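Local coordinates for protein NanS-p (Escherichia phage vB_EcoP_24B, PDB 6YP6) that is a phage-encoded carbohydrate esterase of the NanS-p type and probably binds carbohydrate, at residues Ala123-Val128 / Leu142-Ala147; Gln87-Phe92 / Ala203-Leu208. One frame throughout, in Å; residues are numbered along the deposited sequence.

Contact 1 (Ala123-Val128 / Leu142-Ala147); sequences AKDLNV and LGTFGA
The beta hairpin of strands 125-130 and 140-147 brings L126, N127 and V128 against T144 and F145, the axes of 125-128 and 142-145 approaching to 4.6 Å. V128 N gives a nearly straight bond to G143 O (2.9 Å, 176° at the hydrogen). V128 O takes L142 N at 2.8 Å and, weakly, G143 N, because L142 and G143 both face V128 in a classic beta bulge; G143 sits at a positive phi (164°), which glycine takes easily. Farther along, F145 N reaches L126 O and L126 N reaches G146 O. The hydroxyl of T144, anti to its own backbone N (chi1 -178°), stands 2.9 Å from L126 O and 3.1 Å from N127 OD1, either of which could take its one proton, while OG1 itself accepts from G146 N. N127 ND2 turns to D122. On the apolar face, the F145 ring has L126 O at its edge; L126 CD2 lies 3.5 Å from F145 CD1, and V128 CG2 meets F145 CE1 obliquely. Branched L126 and V128 each extend a methyl to this ring, and F77 and L155 of the facing sheet touch the same group. T144 and G146 close an ST turn at the strand's corner, completing a bulged antiparallel hairpin at one margin of a beta-sandwich.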
ATOM      1  N   ALA A 123      -1.553  -4.627  20.057  1.00  9.04           N
ATOM      2  CA  ALA A 123      -1.132  -3.950  21.282  1.00  9.69           C
ATOM      3  C   ALA A 123       0.379  -3.866  21.426  1.00  8.96           C
ATOM      4  O   ALA A 123       0.860  -3.291  22.407  1.00  9.78           O
ATOM      5  CB  ALA A 123      -1.739  -4.628  22.510  1.00 11.14           C
ATOM      6  N   LYS A 124       1.141  -4.398  20.469  1.00  8.90           N
ATOM      7  CA  LYS A 124       2.589  -4.337  20.570  1.00 10.39           C
ATOM      8  C   LYS A 124       3.332  -4.127  19.258  1.00  9.06           C
ATOM      9  O   LYS A 124       4.355  -3.443  19.260  1.00 10.17           O
ATOM     10  CB  LYS A 124       3.147  -5.538  21.348  1.00 13.26           C
ATOM     11  CG  LYS A 124       2.895  -6.903  20.722  1.00 15.42           C
ATOM     12  CD  LYS A 124       3.296  -8.018  21.706  1.00 17.22           C
ATOM     13  CE  LYS A 124       3.315  -9.389  21.037  1.00 18.99           C
ATOM     14  NZ  LYS A 124       4.361  -9.490  19.984  1.00 20.44           N
ATOM     15  N   ASP A 125       2.855  -4.702  18.159  1.00  8.63           N
ATOM     16  CA  ASP A 125       3.611  -4.778  16.922  1.00  8.40           C
ATOM     17  C   ASP A 125       2.918  -4.010  15.799  1.00  7.54           C
ATOM     18  O   ASP A 125       1.705  -3.815  15.804  1.00  8.06           O
ATOM     19  CB  ASP A 125       3.734  -6.235  16.457  1.00  9.34           C
ATOM     20  CG  ASP A 125       4.600  -7.087  17.355  1.00 11.64           C
ATOM     21  OD1 ASP A 125       5.456  -6.532  18.058  1.00 11.99           O
ATOM     22  OD2 ASP A 125       4.416  -8.325  17.325  1.00 14.34           O
ATOM     23  N   LEU A 126       3.704  -3.615  14.797  1.00  7.36           N
ATOM     24  CA  LEU A 126       3.173  -3.062  13.554  1.00  7.14           C
ATOM     25  C   LEU A 126       3.023  -4.205  12.554  1.00  7.20           C
ATOM     26  O   LEU A 126       4.010  -4.856  12.196  1.00  8.07           O
ATOM     27  CB  LEU A 126       4.103  -1.988  12.990  1.00  7.42           C
ATOM     28  CG  LEU A 126       3.541  -1.222  11.791  1.00  7.97           C
ATOM     29  CD1 LEU A 126       2.343  -0.384  12.196  1.00  8.44           C
ATOM     30  CD2 LEU A 126       4.598  -0.352  11.131  1.00  9.17           C
ATOM     31  N   ASN A 127       1.799  -4.455  12.101  1.00  7.46           N
ATOM     32  CA  ASN A 127       1.480  -5.604  11.269  1.00  7.49           C
ATOM     33  C   ASN A 127       1.064  -5.197   9.861  1.00  7.20           C
ATOM     34  O   ASN A 127       0.534  -4.104   9.636  1.00  7.63           O
ATOM     35  CB  ASN A 127       0.343  -6.385  11.920  1.00  8.63           C
ATOM     36  CG  ASN A 127       0.737  -6.939  13.258  1.00  9.61           C
ATOM     37  OD1 ASN A 127       1.900  -7.294  13.479  1.00 10.33           O
ATOM     38  ND2 ASN A 127      -0.216  -6.997  14.167  1.00 10.44           N
ATOM     39  N   VAL A 128       1.298  -6.126   8.933  1.00  7.40           N
ATOM     40  CA  VAL A 128       0.841  -6.041   7.554  1.00  7.38           C
ATOM     41  C   VAL A 128      -0.224  -7.112   7.365  1.00  6.77           C
ATOM     42  O   VAL A 128       0.039  -8.292   7.614  1.00  7.59           O
ATOM     43  CB  VAL A 128       1.988  -6.274   6.562  1.00 10.12           C
ATOM     44  CG1 VAL A 128       1.479  -6.102   5.144  1.00 10.64           C
ATOM     45  CG2 VAL A 128       3.176  -5.377   6.825  1.00 11.58           C
ATOM     46  N   LEU A 142       0.025 -11.024   7.046  1.00  7.75           N
ATOM     47  CA  LEU A 142       1.094 -11.293   6.099  1.00  7.96           C
ATOM     48  C   LEU A 142       2.469 -11.239   6.738  1.00  8.60           C
ATOM     49  O   LEU A 142       3.401 -11.846   6.207  1.00  9.49           O
ATOM     50  CB  LEU A 142       1.027 -10.302   4.946  1.00  7.87           C
ATOM     51  CG  LEU A 142      -0.254 -10.360   4.114  1.00  8.11           C
ATOM     52  CD1 LEU A 142      -0.169  -9.360   2.976  1.00  9.08           C
ATOM     53  CD2 LEU A 142      -0.537 -11.775   3.609  1.00  8.67           C
ATOM     54  N   GLY A 143       2.621 -10.513   7.832  1.00  8.95           N
ATOM     55  CA  GLY A 143       3.893 -10.388   8.512  1.00  9.05           C
ATOM     56  C   GLY A 143       3.842  -9.207   9.457  1.00  8.68           C
ATOM     57  O   GLY A 143       2.814  -8.558   9.622  1.00  8.59           O
ATOM     58  N   THR A 144       4.986  -8.953  10.080  1.00  8.67           N
ATOM     59  CA  THR A 144       5.104  -7.866  11.031  1.00  9.08           C
ATOM     60  C   THR A 144       6.448  -7.189  10.853  1.00  8.86           C
ATOM     61  O   THR A 144       7.439  -7.830  10.501  1.00  9.72           O
ATOM     62  CB  THR A 144       4.938  -8.375  12.474  1.00  9.97           C
ATOM     63  OG1 THR A 144       5.004  -7.273  13.373  1.00 10.16           O
ATOM     64  CG2 THR A 144       6.019  -9.371  12.883  1.00 11.49           C
ATOM     65  N   PHE A 145       6.481  -5.892  11.141  1.00  9.05           N
ATOM     66  CA  PHE A 145       7.720  -5.140  11.258  1.00  9.85           C
ATOM     67  C   PHE A 145       8.332  -5.275  12.640  1.00 11.73           C
ATOM     68  O   PHE A 145       9.393  -4.702  12.887  1.00 14.98           O
ATOM     69  CB  PHE A 145       7.476  -3.654  10.971  1.00  9.91           C
ATOM     70  CG  PHE A 145       6.892  -3.381   9.608  1.00 10.41           C
ATOM     71  CD1 PHE A 145       5.524  -3.322   9.437  1.00 10.34           C
ATOM     72  CD2 PHE A 145       7.700  -3.163   8.499  1.00 11.50           C
ATOM     73  CE1 PHE A 145       4.960  -3.071   8.209  1.00 11.74           C
ATOM     74  CE2 PHE A 145       7.123  -2.912   7.248  1.00 12.01           C
ATOM     75  CZ  PHE A 145       5.757  -2.878   7.117  1.00 12.07           C
ATOM     76  N   GLY A 146       7.694  -6.019  13.533  1.00 10.74           N
ATOM     77  CA  GLY A 146       8.154  -6.137  14.894  1.00 10.57           C
ATOM     78  C   GLY A 146       7.527  -5.089  15.794  1.00  9.63           C
ATOM     79  O   GLY A 146       6.516  -4.454  15.461  1.00  9.03           O
ATOM     80  N   ALA A 147       8.138  -4.917  16.966  1.00  9.61           N
ATOM     81  CA  ALA A 147       7.622  -3.972  17.942  1.00  9.76           C
ATOM     82  C   ALA A 147       7.452  -2.609  17.287  1.00  8.93           C
ATOM     83  O   ALA A 147       8.329  -2.129  16.572  1.00  9.67           O
ATOM     84  CB  ALA A 147       8.587  -3.877  19.118  1.00 11.10           C
TER

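Contact 2 (Gln87-Phe92 / Ala203-Leu208); sequences QYVMAF and ATYPVL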
ATOM      1  N   GLN A  87      -4.933   0.587  16.130  1.00  7.76           N
ATOM      2  CA  GLN A  87      -4.993   1.779  15.293  1.00  7.48           C
ATOM      3  C   GLN A  87      -4.360   1.554  13.923  1.00  6.96           C
ATOM      4  O   GLN A  87      -3.367   0.840  13.782  1.00  7.15           O
ATOM      5  CB  GLN A  87      -4.305   2.918  16.047  1.00  7.34           C
ATOM      6  CG  GLN A  87      -4.422   4.278  15.418  1.00  7.58           C
ATOM      7  CD  GLN A  87      -4.000   5.340  16.403  1.00  8.26           C
ATOM      8  OE1 GLN A  87      -2.854   5.834  16.360  1.00  9.53           O
ATOM      9  NE2 GLN A  87      -4.866   5.656  17.325  1.00  8.37           N
ATOM     10  N   TYR A  88      -4.985   2.137  12.901  1.00  6.82           N
ATOM     11  CA  TYR A  88      -4.521   2.009  11.532  1.00  6.85           C
ATOM     12  C   TYR A  88      -3.461   3.038  11.170  1.00  6.50           C
ATOM     13  O   TYR A  88      -3.461   4.162  11.671  1.00  7.14           O
ATOM     14  CB  TYR A  88      -5.688   2.174  10.540  1.00  7.42           C
ATOM     15  CG  TYR A  88      -6.713   1.073  10.667  1.00  7.76           C
ATOM     16  CD1 TYR A  88      -6.452  -0.225  10.238  1.00  8.07           C
ATOM     17  CD2 TYR A  88      -7.945   1.330  11.258  1.00  8.89           C
ATOM     18  CE1 TYR A  88      -7.394  -1.223  10.392  1.00  8.70           C
ATOM     19  CE2 TYR A  88      -8.892   0.344  11.418  1.00  9.43           C
ATOM     20  CZ  TYR A  88      -8.612  -0.932  10.995  1.00  9.69           C
ATOM     21  OH  TYR A  88      -9.574  -1.887  11.189  1.00 11.73           O
ATOM     22  N   VAL A  89      -2.598   2.637  10.226  1.00  6.64           N
ATOM     23  CA  VAL A  89      -1.733   3.549   9.489  1.00  6.59           C
ATOM     24  C   VAL A  89      -2.349   3.823   8.118  1.00  6.78           C
ATOM     25  O   VAL A  89      -2.812   4.936   7.851  1.00  7.79           O
ATOM     26  CB  VAL A  89      -0.289   3.018   9.361  1.00  7.16           C
ATOM     27  CG1 VAL A  89       0.581   4.040   8.641  1.00  7.66           C
ATOM     28  CG2 VAL A  89       0.290   2.679  10.728  1.00  7.21           C
ATOM     29  N   MET A  90      -2.373   2.829   7.233  1.00  6.70           N
ATOM     30  CA  MET A  90      -2.841   3.055   5.866  1.00  6.60           C
ATOM     31  C   MET A  90      -3.082   1.719   5.190  1.00  6.52           C
ATOM     32  O   MET A  90      -2.632   0.671   5.653  1.00  7.21           O
ATOM     33  CB  MET A  90      -1.825   3.894   5.088  1.00  7.22           C
ATOM     34  CG  MET A  90      -0.488   3.225   4.879  1.00  7.63           C
ATOM     35  SD  MET A  90       0.682   4.409   4.227  1.00  8.99           S
ATOM     36  CE  MET A  90       2.203   3.515   4.462  1.00  9.89           C
ATOM     37  N   ALA A  91      -3.773   1.791   4.063  1.00  6.83           N
ATOM     38  CA  ALA A  91      -4.060   0.657   3.209  1.00  6.59           C
ATOM     39  C   ALA A  91      -3.747   1.003   1.759  1.00  6.42           C
ATOM     40  O   ALA A  91      -3.819   2.161   1.337  1.00  6.99           O
ATOM     41  CB  ALA A  91      -5.541   0.252   3.299  1.00  7.20           C
ATOM     42  N   PHE A  92      -3.441  -0.046   0.999  1.00  6.25           N
ATOM     43  CA  PHE A  92      -3.190  -0.017  -0.437  1.00  6.42           C
ATOM     44  C   PHE A  92      -4.216  -0.924  -1.106  1.00  6.35           C
ATOM     45  O   PHE A  92      -4.228  -2.134  -0.859  1.00  6.70           O
ATOM     46  CB  PHE A  92      -1.788  -0.573  -0.758  1.00  6.77           C
ATOM     47  CG  PHE A  92      -0.677   0.212  -0.133  1.00  7.59           C
ATOM     48  CD1 PHE A  92      -0.311  -0.013   1.186  1.00  8.80           C
ATOM     49  CD2 PHE A  92       0.000   1.191  -0.846  1.00  8.97           C
ATOM     50  CE1 PHE A  92       0.706   0.736   1.779  1.00 10.42           C
ATOM     51  CE2 PHE A  92       1.008   1.947  -0.243  1.00 10.26           C
ATOM     52  CZ  PHE A  92       1.360   1.703   1.062  1.00 10.83           C
ATOM     53  N   ALA A 203      -9.310   8.643  14.317  1.00  9.83           N
ATOM     54  CA  ALA A 203      -7.886   8.931  14.376  1.00  9.60           C
ATOM     55  C   ALA A 203      -7.063   7.740  13.894  1.00  8.46           C
ATOM     56  O   ALA A 203      -7.299   6.593  14.291  1.00  8.78           O
ATOM     57  CB  ALA A 203      -7.474   9.276  15.802  1.00 10.08           C
ATOM     58  N   THR A 204      -6.054   8.054  13.087  1.00  7.83           N
ATOM     59  CA  THR A 204      -5.052   7.120  12.586  1.00  7.83           C
ATOM     60  C   THR A 204      -3.673   7.707  12.882  1.00  7.64           C
ATOM     61  O   THR A 204      -3.532   8.883  13.231  1.00  8.13           O
ATOM     62  CB  THR A 204      -5.229   6.894  11.076  1.00  7.97           C
ATOM     63  OG1 THR A 204      -5.043   8.149  10.410  1.00  9.20           O
ATOM     64  CG2 THR A 204      -6.605   6.313  10.779  1.00  7.75           C
ATOM     65  N   TYR A 205      -2.627   6.897  12.733  1.00  7.52           N
ATOM     66  CA  TYR A 205      -1.284   7.413  12.960  1.00  7.73           C
ATOM     67  C   TYR A 205      -0.902   8.397  11.857  1.00  7.89           C
ATOM     68  O   TYR A 205      -1.032   8.067  10.672  1.00  9.26           O
ATOM     69  CB  TYR A 205      -0.236   6.306  12.919  1.00  7.91           C
ATOM     70  CG  TYR A 205      -0.278   5.289  14.027  1.00  7.81           C
ATOM     71  CD1 TYR A 205       0.357   5.518  15.232  1.00  8.04           C
ATOM     72  CD2 TYR A 205      -0.912   4.057  13.846  1.00  7.90           C
ATOM     73  CE1 TYR A 205       0.349   4.573  16.229  1.00  8.06           C
ATOM     74  CE2 TYR A 205      -0.922   3.105  14.846  1.00  7.87           C
ATOM     75  CZ  TYR A 205      -0.288   3.376  16.042  1.00  7.96           C
ATOM     76  OH  TYR A 205      -0.268   2.462  17.075  1.00  8.35           O
ATOM     77  N   PRO A 206      -0.349   9.564  12.187  1.00  7.84           N
ATOM     78  CA  PRO A 206       0.332  10.349  11.151  1.00  8.73           C
ATOM     79  C   PRO A 206       1.412   9.484  10.512  1.00  8.34           C
ATOM     80  O   PRO A 206       2.070   8.690  11.190  1.00  8.59           O
ATOM     81  CB  PRO A 206       0.920  11.530  11.927  1.00  9.56           C
ATOM     82  CG  PRO A 206       0.056  11.627  13.149  1.00  9.79           C
ATOM     83  CD  PRO A 206      -0.254  10.206  13.508  1.00  8.86           C
ATOM     84  N   VAL A 207       1.594   9.625   9.200  1.00  8.13           N
ATOM     85  CA  VAL A 207       2.575   8.820   8.477  1.00  8.09           C
ATOM     86  C   VAL A 207       3.390   9.707   7.551  1.00  7.67           C
ATOM     87  O   VAL A 207       2.859  10.629   6.918  1.00  8.58           O
ATOM     88  CB  VAL A 207       1.904   7.641   7.728  1.00  8.90           C
ATOM     89  CG1 VAL A 207       1.008   8.105   6.591  1.00  9.98           C
ATOM     90  CG2 VAL A 207       2.943   6.629   7.215  1.00  9.12           C
ATOM     91  N   LEU A 208       4.684   9.412   7.471  1.00  7.70           N
ATOM     92  CA  LEU A 208       5.591  10.038   6.525  1.00  8.20           C
ATOM     93  C   LEU A 208       5.862   9.042   5.407  1.00  7.86           C
ATOM     94  O   LEU A 208       6.216   7.887   5.664  1.00  8.92           O
ATOM     95  CB  LEU A 208       6.909  10.430   7.190  1.00  9.28           C
ATOM     96  CG  LEU A 208       6.939  11.799   7.864  1.00 12.85           C
ATOM     97  CD1 LEU A 208       5.939  11.895   8.971  1.00 14.34           C
ATOM     98  CD2 LEU A 208       8.344  12.077   8.370  1.00 13.67           C
TER
HETATM   99  O   HOH W   1      -2.286   7.518   8.457  1.00 21.09           O
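Y205 lays its phenol ring against Q87, and this pair forms the close-packed end of the contact. Q87 holds CG anti to its backbone N (chi1 -172°) and then runs on extended, so that CB and CG pass the CE2 side of the ring and the amide oxygen arrives above its middle. Q87 OE1 stands 3.2 Å above the Y205 ring plane, the amide being turned 69° from it, and Q87 CG makes an off-centre CH-pi contact 4.2 Å from the ring centroid. A long, flexible glutamine suits the place: its methylenes supply the apolar contact along the ring while the amide crosses it. The backbone adds one direct hydrogen bond, Y205 N to Y88 O, 3.1 Å long and 165° at the hydrogen. Beyond it V89 forks, CG2 touching Y205 CD2 at 3.6 Å and CG1 meeting V207 CG2 at 3.8 Å; a beta-branched residue can thus serve two neighbours at once. M90 CE reaches the same V207 methyl more loosely.

On the polar side the chains are joined less directly. A water lies 2.7 Å from V89 O and 2.6 Å from Y205 O, spanning two carbonyls that cannot bond to each other, and it has a weak link to T204 OG1, whose stronger partner is D198. Toward A203, which is exposed, contact thins to the flank of Q87.

Y205 OH is hydrogen-bonded to T121 OG1 and A84 N, which probably steadies the far end of the ring; V79 of strand 71-79 packs on the Y205 side chain. V89 and M90 together face I119 in a classic beta bulge of strand 88-95, while V207 begins strand 207-216 and packs on L45 of strand 41-46, so the contact spans the two sheets.

Both contacts involve the seven-stranded sheet, but they join different things. Contact 1 pairs two neighbouring strands at its margin, so backbone hydrogen bonds carry most of the union; contact 2 brings strand 88-95 to the loop leading into a strand of the other sheet, with one direct backbone bond, a water and side-chain packing. The centre of contact 2 lies about 11 Å from the centre of the chain, that of contact 1 about 15 Å, yet each mixes buried and exposed residues. Their centres are about 13 Å apart, and L126 CD1 touches V89 CG2 at 4.0 Å, so their apolar sides meet between the sheets. Along the chain, contact 1 is nested within the loop closed by contact 2.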